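Enoyl-CoA hydratase, EchA12_1 (Mycobacterium marinum M, PDB 3QRE) probably hydrates the double bond of enoyl-CoA thioesters in fatty acid metabolism. Local coordinates at residues A[178-181]-A[182-186]; A[225-228]-A[229-233]. One frame throughout, in Å; residues are numbered along the deposited sequence.

Both contacts are local, formed by side chains four residues apart on a single helix, and both face the second subunit of the assembly. Interaction 1 lies in helix 178-185 and is largely buried; interaction 2 lies in helix 221-235, with a buried side against the six-stranded sheet and an acidic side toward solvent. Their centres are about 25 Å apart and they do not touch. An aromatic ring meets the residue four positions on in each, but its partner differs: an arginine side chain lies over Trp-180 in interaction 1, an isoleucine methyl over Tyr-228 in interaction 2. A proline also kinks the first helix, whereas the second runs on regularly.

Interaction 1: residues A[178-181]-A[182-186]; sequences ISWI and LPRLT
Arg-184 reaches back one helical turn and lays its side chain over a face of the Trp-180 indole. The two side chains cross at about a right angle, yet their flat ends are only 23° from parallel. CD makes a CH-pi contact 4.0 Å from the centroid of the five-membered ring, while the guanidinium has Trp-180 CD1 above its centre. The chain is extended from CG to NE and then turns at chi4 (76°), which brings NH2 to the carbonyl of Trp-180, where NH2 bonds to O at 3.2 Å, 18° out of the guanidinium plane. This bond ties the rotation of the guanidinium to the backbone carbonyl. Pro-183 has no N-H to give to the turn before it, and the helix kinks here; its CG lies 3.2 Å from Ser-179 O. On the apolar side, Ile-181 and Leu-185 cross at a slant with CD1 of the isoleucine 3.9 Å from CG of the leucine, and Ile-178 runs alongside Leu-182. At the helix end, Leu-182 O takes bonds from both N and OG1 of Thr-186. Ile-178, Ile-181 and Leu-182 pack on helix 144-151, and Pro-183 on helix 188-197, while Trp-188 of the second subunit packs against Trp-180, Ile-181, Arg-184 and Leu-185.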
loop_
_atom_site.group_PDB
_atom_site.type_symbol
_atom_site.label_atom_id
_atom_site.label_comp_id
_atom_site.label_asym_id
_atom_site.label_seq_id
_atom_site.Cartn_x
_atom_site.Cartn_y
_atom_site.Cartn_z
ATOM N N ILE A 178 -2.245 -14.562 -9.261
ATOM C CA ILE A 178 -2.819 -13.219 -9.123
ATOM C C ILE A 178 -3.375 -12.933 -7.702
ATOM O O ILE A 178 -3.314 -11.796 -7.213
ATOM C CB ILE A 178 -3.958 -13.012 -10.147
ATOM C CG1 ILE A 178 -4.328 -11.533 -10.268
ATOM C CG2 ILE A 178 -5.220 -13.867 -9.750
ATOM C CD1 ILE A 178 -3.231 -10.670 -10.874
ATOM N N SER A 179 -3.906 -13.941 -7.022
ATOM C CA SER A 179 -4.515 -13.665 -5.712
ATOM C C SER A 179 -3.422 -13.471 -4.658
ATOM O O SER A 179 -3.686 -12.987 -3.565
ATOM C CB SER A 179 -5.466 -14.771 -5.309
ATOM O OG SER A 179 -4.703 -15.912 -4.965
ATOM N N TRP A 180 -2.196 -13.833 -5.024
ATOM C CA TRP A 180 -1.005 -13.579 -4.224
ATOM C C TRP A 180 -0.417 -12.186 -4.550
ATOM O O TRP A 180 -0.347 -11.318 -3.667
ATOM C CB TRP A 180 0.023 -14.683 -4.496
ATOM C CG TRP A 180 1.308 -14.553 -3.752
ATOM C CD1 TRP A 180 1.513 -14.826 -2.416
ATOM C CD2 TRP A 180 2.598 -14.163 -4.281
ATOM N NE1 TRP A 180 2.838 -14.619 -2.093
ATOM C CE2 TRP A 180 3.524 -14.220 -3.212
ATOM C CE3 TRP A 180 3.053 -13.768 -5.544
ATOM C CZ2 TRP A 180 4.881 -13.902 -3.369
ATOM C CZ3 TRP A 180 4.414 -13.450 -5.700
ATOM C CH2 TRP A 180 5.304 -13.534 -4.619
ATOM N N ILE A 181 -0.010 -11.969 -5.810
ATOM C CA ILE A 181 0.676 -10.729 -6.181
ATOM C C ILE A 181 -0.200 -9.466 -6.096
ATOM O O ILE A 181 0.227 -8.439 -5.567
ATOM C CB ILE A 181 1.401 -10.867 -7.586
ATOM C CG1 ILE A 181 2.403 -9.711 -7.817
ATOM C CG2 ILE A 181 0.390 -11.113 -8.763
ATOM C CD1 ILE A 181 3.485 -9.644 -6.687
ATOM N N LEU A 182 -1.435 -9.528 -6.589
ATOM C CA LEU A 182 -2.298 -8.340 -6.625
ATOM C C LEU A 182 -2.466 -7.629 -5.285
ATOM O O LEU A 182 -2.179 -6.418 -5.212
ATOM C CB LEU A 182 -3.663 -8.639 -7.259
ATOM C CG LEU A 182 -4.538 -7.429 -7.635
ATOM C CD1 LEU A 182 -3.710 -6.323 -8.354
ATOM C CD2 LEU A 182 -5.770 -7.873 -8.474
ATOM N N PRO A 183 -2.940 -8.343 -4.226
ATOM C CA PRO A 183 -3.079 -7.589 -2.981
ATOM C C PRO A 183 -1.734 -7.131 -2.380
ATOM O O PRO A 183 -1.689 -6.089 -1.711
ATOM C CB PRO A 183 -3.838 -8.556 -2.039
ATOM C CG PRO A 183 -3.598 -9.906 -2.585
ATOM C CD PRO A 183 -3.380 -9.744 -4.075
ATOM N N ARG A 184 -0.657 -7.877 -2.637
ATOM C CA ARG A 184 0.685 -7.476 -2.161
ATOM C C ARG A 184 1.191 -6.191 -2.782
ATOM O O ARG A 184 1.829 -5.382 -2.089
ATOM C CB ARG A 184 1.707 -8.616 -2.315
ATOM C CG ARG A 184 1.682 -9.528 -1.071
ATOM C CD ARG A 184 2.276 -10.884 -1.352
ATOM N NE ARG A 184 2.119 -11.792 -0.211
ATOM C CZ ARG A 184 0.976 -12.395 0.123
ATOM N NH1 ARG A 184 0.952 -13.179 1.183
ATOM N NH2 ARG A 184 -0.148 -12.212 -0.598
ATOM N N LEU A 185 0.887 -5.992 -4.067
ATOM C CA LEU A 185 1.258 -4.759 -4.780
ATOM C C LEU A 185 0.327 -3.594 -4.505
ATOM O O LEU A 185 0.734 -2.423 -4.669
ATOM C CB LEU A 185 1.356 -4.975 -6.304
ATOM C CG LEU A 185 2.511 -5.845 -6.822
ATOM C CD1 LEU A 185 2.618 -5.798 -8.356
ATOM C CD2 LEU A 185 3.829 -5.404 -6.176
ATOM N N THR A 186 -0.924 -3.899 -4.136
ATOM C CA THR A 186 -1.942 -2.864 -3.866
ATOM C C THR A 186 -2.520 -3.044 -2.454
ATOM O O THR A 186 -1.955 -2.514 -1.504
ATOM C CB THR A 186 -3.061 -2.857 -4.934
ATOM O OG1 THR A 186 -3.709 -4.133 -4.975
ATOM C CG2 THR A 186 -2.500 -2.504 -6.328
HETATM O O HOH W 1 -3.509 -13.072 -0.794
#

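Interaction 2: residues A[225-228]-A[229-233]; sequences ALEY and AEDIA
Tyr-228 and Ile-232, one turn apart in helix 221-235, meet ring face to methyl group. From the root of the tyrosine, CB, CG and CD2 run past the neighbouring amide of Ala-229, as the chain geometry requires. With CG anti to the backbone N (chi1 -176°), the ring stands out across the helix, and Ile-232 CG2 comes back over its face. Farther out, CE2 and CZ each approach Ile-232 CG2 at 3.9 Å. That methyl is offset toward the rim, in a CH-pi contact 4.0 Å from the ring centroid. At the tip, OH hydrogen-bonds to OD1 of Asp-193 of the second subunit, while Phe-156 meets the ring edge-to-face. The backbone beneath is regular: Ile-232 N bonds to Tyr-228 O at 2.9 Å, and Asp-231 N bonds to Glu-227 O at 2.8 Å. On the buried side, Ala-229 packs on Val-40, Val-77 and Val-79 of the sheet. On the exposed side, Glu-227 OE2 and Asp-231 OD2 are 5.0 Å apart, and one water donates to both, at 2.8 Å from each. Glu-227 also forms a salt bridge through OE1 with Arg-224, and Glu-230 bonds to Thr-36. The contact thus divides by chemistry: apolar packing lies against the sheet, and the tyrosine hydroxyl bonds to the second subunit, whereas the two acids share a water and Arg-224 probably offsets part of their mutual repulsion.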
loop_
_atom_site.group_PDB
_atom_site.type_symbol
_atom_site.label_atom_id
_atom_site.label_comp_id
_atom_site.label_asym_id
_atom_site.label_seq_id
_atom_site.Cartn_x
_atom_site.Cartn_y
_atom_site.Cartn_z
ATOM N N ALA A 225 11.266 2.529 -21.473
ATOM C CA ALA A 225 11.576 1.268 -20.798
ATOM C C ALA A 225 13.059 0.911 -20.972
ATOM O O ALA A 225 13.704 0.457 -20.021
ATOM C CB ALA A 225 10.669 0.127 -21.300
ATOM N N LEU A 226 13.595 1.139 -22.179
ATOM C CA LEU A 226 15.026 0.893 -22.452
ATOM C C LEU A 226 15.965 1.900 -21.805
ATOM O O LEU A 226 17.075 1.542 -21.431
ATOM C CB LEU A 226 15.323 0.840 -23.953
ATOM C CG LEU A 226 14.624 -0.284 -24.686
ATOM C CD1 LEU A 226 14.676 0.006 -26.203
ATOM C CD2 LEU A 226 15.222 -1.646 -24.314
ATOM N N GLU A 227 15.538 3.158 -21.718
ATOM C CA GLU A 227 16.327 4.212 -21.065
ATOM C C GLU A 227 16.512 3.801 -19.605
ATOM O O GLU A 227 17.634 3.631 -19.125
ATOM C CB GLU A 227 15.603 5.565 -21.163
ATOM C CG GLU A 227 16.272 6.738 -20.418
ATOM C CD GLU A 227 15.356 7.979 -20.259
ATOM O OE1 GLU A 227 14.115 7.853 -20.324
ATOM O OE2 GLU A 227 15.888 9.092 -20.058
ATOM N N TYR A 228 15.382 3.594 -18.936
ATOM C CA TYR A 228 15.328 3.150 -17.541
ATOM C C TYR A 228 16.164 1.897 -17.291
ATOM O O TYR A 228 16.940 1.856 -16.344
ATOM C CB TYR A 228 13.863 2.951 -17.115
ATOM C CG TYR A 228 13.702 2.588 -15.661
ATOM C CD1 TYR A 228 13.763 3.558 -14.678
ATOM C CD2 TYR A 228 13.504 1.262 -15.276
ATOM C CE1 TYR A 228 13.626 3.227 -13.350
ATOM C CE2 TYR A 228 13.357 0.920 -13.967
ATOM C CZ TYR A 228 13.422 1.900 -12.998
ATOM O OH TYR A 228 13.286 1.542 -11.679
ATOM N N ALA A 229 16.023 0.901 -18.166
ATOM C CA ALA A 229 16.773 -0.371 -18.068
ATOM C C ALA A 229 18.305 -0.239 -18.184
ATOM O O ALA A 229 19.047 -0.862 -17.419
ATOM C CB ALA A 229 16.252 -1.377 -19.065
ATOM N N GLU A 230 18.784 0.547 -19.139
ATOM C CA GLU A 230 20.220 0.835 -19.215
ATOM C C GLU A 230 20.675 1.765 -18.089
ATOM O O GLU A 230 21.800 1.644 -17.612
ATOM C CB GLU A 230 20.616 1.357 -20.608
ATOM C CG GLU A 230 21.074 0.214 -21.560
ATOM C CD GLU A 230 20.927 0.561 -23.035
ATOM O OE1 GLU A 230 20.287 -0.228 -23.795
ATOM O OE2 GLU A 230 21.464 1.631 -23.432
ATOM N N ASP A 231 19.792 2.671 -17.659
ATOM C CA ASP A 231 20.030 3.489 -16.465
ATOM C C ASP A 231 20.340 2.617 -15.245
ATOM O O ASP A 231 21.376 2.824 -14.606
ATOM C CB ASP A 231 18.849 4.423 -16.157
ATOM C CG ASP A 231 18.976 5.793 -16.826
ATOM O OD1 ASP A 231 19.739 5.955 -17.822
ATOM O OD2 ASP A 231 18.301 6.730 -16.350
ATOM N N ILE A 232 19.477 1.636 -14.933
ATOM C CA ILE A 232 19.728 0.763 -13.776
ATOM C C ILE A 232 20.933 -0.158 -13.974
ATOM O O ILE A 232 21.661 -0.457 -13.018
ATOM C CB ILE A 232 18.439 -0.012 -13.259
ATOM C CG1 ILE A 232 18.198 -1.306 -14.020
ATOM C CG2 ILE A 232 17.190 0.885 -13.288
ATOM C CD1 ILE A 232 16.897 -1.984 -13.618
ATOM N N ALA A 233 21.155 -0.574 -15.218
ATOM C CA ALA A 233 22.315 -1.374 -15.568
ATOM C C ALA A 233 23.623 -0.626 -15.291
ATOM O O ALA A 233 24.616 -1.233 -14.861
ATOM C CB ALA A 233 22.252 -1.808 -17.016
HETATM O O HOH W 2 17.901 8.810 -18.121
#